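Local structure of iron-regulated ABC transporter siderophore-binding protein SirA (Staphylococcus aureus subsp. aureus, 3MWF) at residues Thr6-Ala11 and Met123-Gly128; Phe224-Asp229 and Asp264-Ile269. The protein binds the ferric siderophore staphyloferrin B and probably hands it to an ABC transporter for iron uptake into Staphylococcus aureus. All blocks are in the same frame, centred on the assembly; numbering follows the deposited sequence.

Contact 1: Thr6-Ala11 and Met123-Gly128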
loop_
_atom_site.group_PDB
_atom_site.type_symbol
_atom_site.label_atom_id
_atom_site.label_comp_id
_atom_site.label_asym_id
_atom_site.label_seq_id
_atom_site.Cartn_x
_atom_site.Cartn_y
_atom_site.Cartn_z
ATOM N N THR A 6 15.511 23.894 3.932
ATOM C CA THR A 6 14.091 23.705 3.611
ATOM C C THR A 6 13.314 23.306 4.867
ATOM O O THR A 6 13.709 22.371 5.581
ATOM C CB THR A 6 13.900 22.596 2.553
ATOM O OG1 THR A 6 14.856 22.769 1.498
ATOM C CG2 THR A 6 12.483 22.622 1.973
ATOM N N SER A 7 12.214 24.009 5.126
ATOM C CA SER A 7 11.334 23.685 6.243
ATOM C C SER A 7 10.125 22.906 5.739
ATOM O O SER A 7 9.435 23.337 4.810
ATOM C CB SER A 7 10.892 24.953 6.998
ATOM O OG SER A 7 10.110 24.628 8.140
ATOM N N ILE A 8 9.872 21.754 6.354
ATOM C CA ILE A 8 8.776 20.893 5.942
ATOM C C ILE A 8 7.771 20.653 7.064
ATOM O O ILE A 8 8.154 20.241 8.155
ATOM C CB ILE A 8 9.329 19.538 5.456
ATOM C CG1 ILE A 8 10.117 19.743 4.157
ATOM C CG2 ILE A 8 8.189 18.520 5.280
ATOM C CD1 ILE A 8 10.836 18.543 3.702
ATOM N N LYS A 9 6.493 20.919 6.784
ATOM C CA LYS A 9 5.389 20.581 7.683
ATOM C C LYS A 9 4.916 19.153 7.385
ATOM O O LYS A 9 4.586 18.847 6.244
ATOM C CB LYS A 9 4.213 21.532 7.448
ATOM C CG LYS A 9 4.291 22.853 8.195
ATOM C CD LYS A 9 3.298 23.862 7.603
ATOM C CE LYS A 9 3.076 25.080 8.496
ATOM N NZ LYS A 9 4.326 25.843 8.759
ATOM N N HIS A 10 4.883 18.278 8.385
ATOM C CA HIS A 10 4.515 16.888 8.117
ATOM C C HIS A 10 3.683 16.362 9.270
ATOM O O HIS A 10 3.268 17.144 10.148
ATOM C CB HIS A 10 5.783 16.044 7.866
ATOM C CG HIS A 10 6.777 16.130 8.975
ATOM N ND1 HIS A 10 6.697 15.344 10.102
ATOM C CD2 HIS A 10 7.850 16.937 9.150
ATOM C CE1 HIS A 10 7.684 15.659 10.927
ATOM N NE2 HIS A 10 8.395 16.627 10.372
ATOM N N ALA A 11 3.417 15.055 9.284
ATOM C CA ALA A 11 2.472 14.504 10.249
ATOM C C ALA A 11 2.902 14.607 11.707
ATOM O O ALA A 11 2.061 14.554 12.596
ATOM C CB ALA A 11 2.117 13.022 9.885
ATOM N N MET A 123 8.154 13.238 -0.035
ATOM C CA MET A 123 9.536 12.899 -0.330
ATOM C C MET A 123 10.088 13.754 -1.453
ATOM O O MET A 123 11.279 14.098 -1.428
ATOM C CB MET A 123 9.693 11.403 -0.592
ATOM C CG MET A 123 9.487 10.576 0.673
ATOM S SD MET A 123 9.708 8.796 0.468
ATOM C CE MET A 123 11.459 8.762 0.074
ATOM N N GLY A 124 9.220 14.143 -2.386
ATOM C CA GLY A 124 9.601 15.080 -3.445
ATOM C C GLY A 124 10.145 16.370 -2.829
ATOM O O GLY A 124 11.227 16.857 -3.211
ATOM N N LYS A 125 9.402 16.911 -1.863
ATOM C CA LYS A 125 9.807 18.143 -1.178
ATOM C C LYS A 125 11.092 17.967 -0.349
ATOM O O LYS A 125 11.995 18.798 -0.412
ATOM C CB LYS A 125 8.670 18.690 -0.315
ATOM C CG LYS A 125 8.932 20.111 0.187
ATOM C CD LYS A 125 7.646 20.820 0.617
ATOM C CE LYS A 125 7.941 22.156 1.325
ATOM N NZ LYS A 125 8.775 23.096 0.497
ATOM N N ALA A 126 11.162 16.867 0.403
ATOM C CA ALA A 126 12.261 16.617 1.307
ATOM C C ALA A 126 13.559 16.387 0.553
ATOM O O ALA A 126 14.638 16.790 1.028
ATOM C CB ALA A 126 11.943 15.421 2.225
ATOM N N LEU A 127 13.453 15.766 -0.617
ATOM C CA LEU A 127 14.632 15.363 -1.402
ATOM C C LEU A 127 15.078 16.382 -2.452
ATOM O O LEU A 127 16.106 16.165 -3.120
ATOM C CB LEU A 127 14.393 14.012 -2.092
ATOM C CG LEU A 127 14.335 12.785 -1.178
ATOM C CD1 LEU A 127 13.745 11.601 -1.940
ATOM C CD2 LEU A 127 15.729 12.459 -0.713
ATOM N N GLY A 128 14.319 17.469 -2.582
ATOM C CA GLY A 128 14.465 18.431 -3.684
ATOM C C GLY A 128 14.238 17.754 -5.026
ATOM O O GLY A 128 14.992 17.972 -5.985
#
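Ile8 lays the end of its longer branch on Ala126, CD1 coming within 3.4 Å of Ala126 CA, tighter than usual van der Waals contact, and 3.6 Å of Ala126 CB. CG1 stands beside the backbone N of Ile8 (chi1 -67°), and with the branch extended it reaches straight from the strand to the helix. The methyl of Ala126 and its CA together form the seat for CD1. The CA atoms of Ile8 and Ala126 are 7.2 Å apart. One residue earlier, Lys125 sends its aliphatic chain back along the isoleucine, the two side chains running past each other in opposite directions with Lys125 CG 4.2 Å from Ile8 CG1. CG of the lysine is anti to its backbone N (chi1 -168°), and the chain stays extended until a bend at the last torsion, which brings NZ to 4.0 Å from Thr6 CG2. The strand is half of an N-terminal beta hairpin, 6-10 paired antiparallel with 13-17, that lies against the last turn of helix 116-127; the axes of strand 6-10 and of the helix segment 123-127 run nearly antiparallel (158°). Thr6 and Ile8 both direct their CB toward the helix, as alternation along a strand requires, while Ser7 between them turns away. Ile17 of the partner strand touches both Ile8 and Ala126, extending the apolar patch across the hairpin. Met123, whose CB points away from strand 6-10, packs against helix 29-37, and beyond Ala126 the helix ends in a Schellman motif, where Gly128 takes positive phi.

Contact 2: Phe224-Asp229 and Asp264-Ile269; sequences FVVKSD and DDLDEI
Ser228 OG and Glu268 OE1 are hydrogen-bonded at 2.7 Å, the hydroxyl donating to the anti lone pair of the carboxylate oxygen. The same oxygen accepts from a water, which in turn takes the backbone N-H of Asp229, so OE1 ties the Ser228 side chain and the Asp229 backbone, in the loop just after the strand. One residue back along the chain, Lys227 NZ reaches the carboxylates of Asp264 and Asp265: it donates to Asp265 OD1 at 2.7 Å, approaching from above the carboxylate plane (56° out of it), and forms a longer salt bridge with Asp264 OD1 at 3.3 Å. Bends at chi3 and chi4 fold the lysine chain round to reach them. Leu266 packs against the strand at Phe224 and Val225, its CG 3.4 Å from Val225 O and its CD1 3.6 Å from Phe224 CB, near the plane of the Phe224 ring at its edge. A second water joins Lys227 N to Leu266 O. Strand 222-227 lies next to the edge strand 262-263 in the parallel part of the C-terminal lobe's sheet, and 264-267 leads out of that edge strand into helix 268-273. Asp267 is the N-cap of this helix, its OD1 accepting from Ile269 N at 2.9 Å, which helps to hold the first turn, where Glu268 sits. Asp264 OD1 also accepts from Asp265 N, and Glu242 adds a further salt bridge to Lys227 NZ; the lysine probably eases the closeness of Glu242 to Asp264. Beyond Ser228, whose side chain is about 5 Å from staphyloferrin B, Asp229 OD2 accepts a hydrogen bond from Ala170 N, next to the pocket residue Arg169.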
loop_
_atom_site.group_PDB
_atom_site.type_symbol
_atom_site.label_atom_id
_atom_site.label_comp_id
_atom_site.label_asym_id
_atom_site.label_seq_id
_atom_site.Cartn_x
_atom_site.Cartn_y
_atom_site.Cartn_z
ATOM N N PHE A 224 -11.678 -9.089 -4.988
ATOM C CA PHE A 224 -10.267 -9.342 -5.197
ATOM C C PHE A 224 -9.755 -9.977 -3.937
ATOM O O PHE A 224 -9.849 -9.373 -2.863
ATOM C CB PHE A 224 -9.583 -7.997 -5.464
ATOM C CG PHE A 224 -10.083 -7.325 -6.708
ATOM C CD1 PHE A 224 -9.601 -7.733 -7.958
ATOM C CD2 PHE A 224 -11.087 -6.343 -6.656
ATOM C CE1 PHE A 224 -10.071 -7.152 -9.117
ATOM C CE2 PHE A 224 -11.563 -5.730 -7.817
ATOM C CZ PHE A 224 -11.049 -6.140 -9.065
ATOM N N VAL A 225 -9.239 -11.200 -4.048
ATOM C CA VAL A 225 -8.804 -11.932 -2.852
ATOM C C VAL A 225 -7.279 -11.934 -2.696
ATOM O O VAL A 225 -6.570 -12.353 -3.612
ATOM C CB VAL A 225 -9.333 -13.384 -2.891
ATOM C CG1 VAL A 225 -8.768 -14.216 -1.746
ATOM C CG2 VAL A 225 -10.851 -13.392 -2.823
ATOM N N VAL A 226 -6.797 -11.519 -1.525
ATOM C CA VAL A 226 -5.348 -11.478 -1.225
ATOM C C VAL A 226 -5.063 -12.374 -0.036
ATOM O O VAL A 226 -5.654 -12.204 1.035
ATOM C CB VAL A 226 -4.867 -10.041 -0.889
ATOM C CG1 VAL A 226 -3.346 -10.017 -0.684
ATOM C CG2 VAL A 226 -5.251 -9.039 -1.957
ATOM N N LYS A 227 -4.180 -13.362 -0.216
ATOM C CA LYS A 227 -3.778 -14.235 0.894
ATOM C C LYS A 227 -2.479 -13.631 1.419
ATOM O O LYS A 227 -1.484 -13.584 0.693
ATOM C CB LYS A 227 -3.552 -15.663 0.377
ATOM C CG LYS A 227 -4.869 -16.410 0.174
ATOM C CD LYS A 227 -4.630 -17.827 -0.369
ATOM C CE LYS A 227 -4.316 -17.826 -1.849
ATOM N NZ LYS A 227 -5.548 -17.542 -2.679
ATOM N N SER A 228 -2.498 -13.111 2.643
ATOM C CA SER A 228 -1.334 -12.386 3.154
ATOM C C SER A 228 -1.381 -12.274 4.660
ATOM O O SER A 228 -2.373 -11.831 5.227
ATOM C CB SER A 228 -1.265 -10.982 2.527
ATOM O OG SER A 228 -0.125 -10.253 2.986
ATOM N N ASP A 229 -0.318 -12.728 5.313
ATOM C CA ASP A 229 -0.135 -12.498 6.749
ATOM C C ASP A 229 1.363 -12.667 7.044
ATOM O O ASP A 229 1.820 -13.772 7.439
ATOM C CB ASP A 229 -1.003 -13.453 7.599
ATOM C CG ASP A 229 -1.046 -13.074 9.073
ATOM O OD1 ASP A 229 -0.178 -12.300 9.531
ATOM O OD2 ASP A 229 -1.915 -13.589 9.817
ATOM N N ASP A 264 -8.690 -14.494 -7.650
ATOM C CA ASP A 264 -8.059 -15.241 -6.587
ATOM C C ASP A 264 -6.554 -15.167 -6.773
ATOM O O ASP A 264 -6.090 -14.740 -7.810
ATOM C CB ASP A 264 -8.495 -16.713 -6.685
ATOM C CG ASP A 264 -8.801 -17.300 -5.352
ATOM O OD1 ASP A 264 -8.255 -16.792 -4.339
ATOM O OD2 ASP A 264 -9.598 -18.277 -5.306
ATOM N N ASP A 265 -5.799 -15.611 -5.777
ATOM C CA ASP A 265 -4.323 -15.571 -5.856
ATOM C C ASP A 265 -3.726 -14.340 -6.561
ATOM O O ASP A 265 -3.097 -14.419 -7.614
ATOM C CB ASP A 265 -3.771 -16.846 -6.470
ATOM C CG ASP A 265 -3.248 -17.789 -5.427
ATOM O OD1 ASP A 265 -4.087 -18.486 -4.796
ATOM O OD2 ASP A 265 -2.012 -17.818 -5.232
ATOM N N LEU A 266 -3.989 -13.196 -5.974
ATOM C CA LEU A 266 -3.376 -11.965 -6.400
ATOM C C LEU A 266 -2.040 -11.873 -5.679
ATOM O O LEU A 266 -1.896 -12.439 -4.605
ATOM C CB LEU A 266 -4.277 -10.821 -5.977
ATOM C CG LEU A 266 -5.675 -10.880 -6.594
ATOM C CD1 LEU A 266 -6.519 -9.798 -5.960
ATOM C CD2 LEU A 266 -5.579 -10.679 -8.103
ATOM N N ASP A 267 -1.089 -11.160 -6.261
ATOM C CA ASP A 267 0.228 -11.017 -5.640
ATOM C C ASP A 267 0.115 -10.062 -4.462
ATOM O O ASP A 267 -0.158 -8.875 -4.663
ATOM C CB ASP A 267 1.225 -10.446 -6.650
ATOM C CG ASP A 267 2.640 -10.642 -6.209
ATOM O OD1 ASP A 267 2.992 -10.329 -5.041
ATOM O OD2 ASP A 267 3.420 -11.167 -7.011
ATOM N N GLU A 268 0.335 -10.569 -3.255
ATOM C CA GLU A 268 0.260 -9.705 -2.046
ATOM C C GLU A 268 1.216 -8.509 -2.088
ATOM O O GLU A 268 0.947 -7.482 -1.451
ATOM C CB GLU A 268 0.499 -10.518 -0.758
ATOM C CG GLU A 268 1.921 -11.149 -0.705
ATOM C CD GLU A 268 2.183 -11.964 0.537
ATOM O OE1 GLU A 268 1.638 -11.711 1.628
ATOM O OE2 GLU A 268 2.979 -12.908 0.426
ATOM N N ILE A 269 2.343 -8.635 -2.804
ATOM C CA ILE A 269 3.322 -7.532 -2.831
ATOM C C ILE A 269 2.760 -6.349 -3.610
ATOM O O ILE A 269 2.759 -5.221 -3.122
ATOM C CB ILE A 269 4.676 -8.003 -3.407
ATOM C CG1 ILE A 269 5.223 -9.102 -2.508
ATOM C CG2 ILE A 269 5.660 -6.829 -3.509
ATOM C CD1 ILE A 269 6.451 -9.823 -3.132
HETATM O O HOH W 1 -2.809 -13.790 -2.599
HETATM O O HOH W 2 2.073 -13.254 3.767
#

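In the fold
Contacts 1 and 2 lie on opposite sides of the chain's centre, their centres 33 Å apart and their nearest atoms about 16 Å apart without touching. They follow one another along the chain, contact 1 in the N-terminal part and contact 2 in the C-terminal lobe. They differ in distance from the siderophore, which sits in the cleft between the lobes. Contact 1 is peripheral, its centre about 21 Å from the centre of the chain, and joins the N-terminal hairpin to its lobe. Contact 2, centred about 13 Å from that point, comes close to the binding site, the Asp229 side chain about 8 Å from the ferric ion, and helix 268-273 carries the pocket residues Asn272 and Leu273.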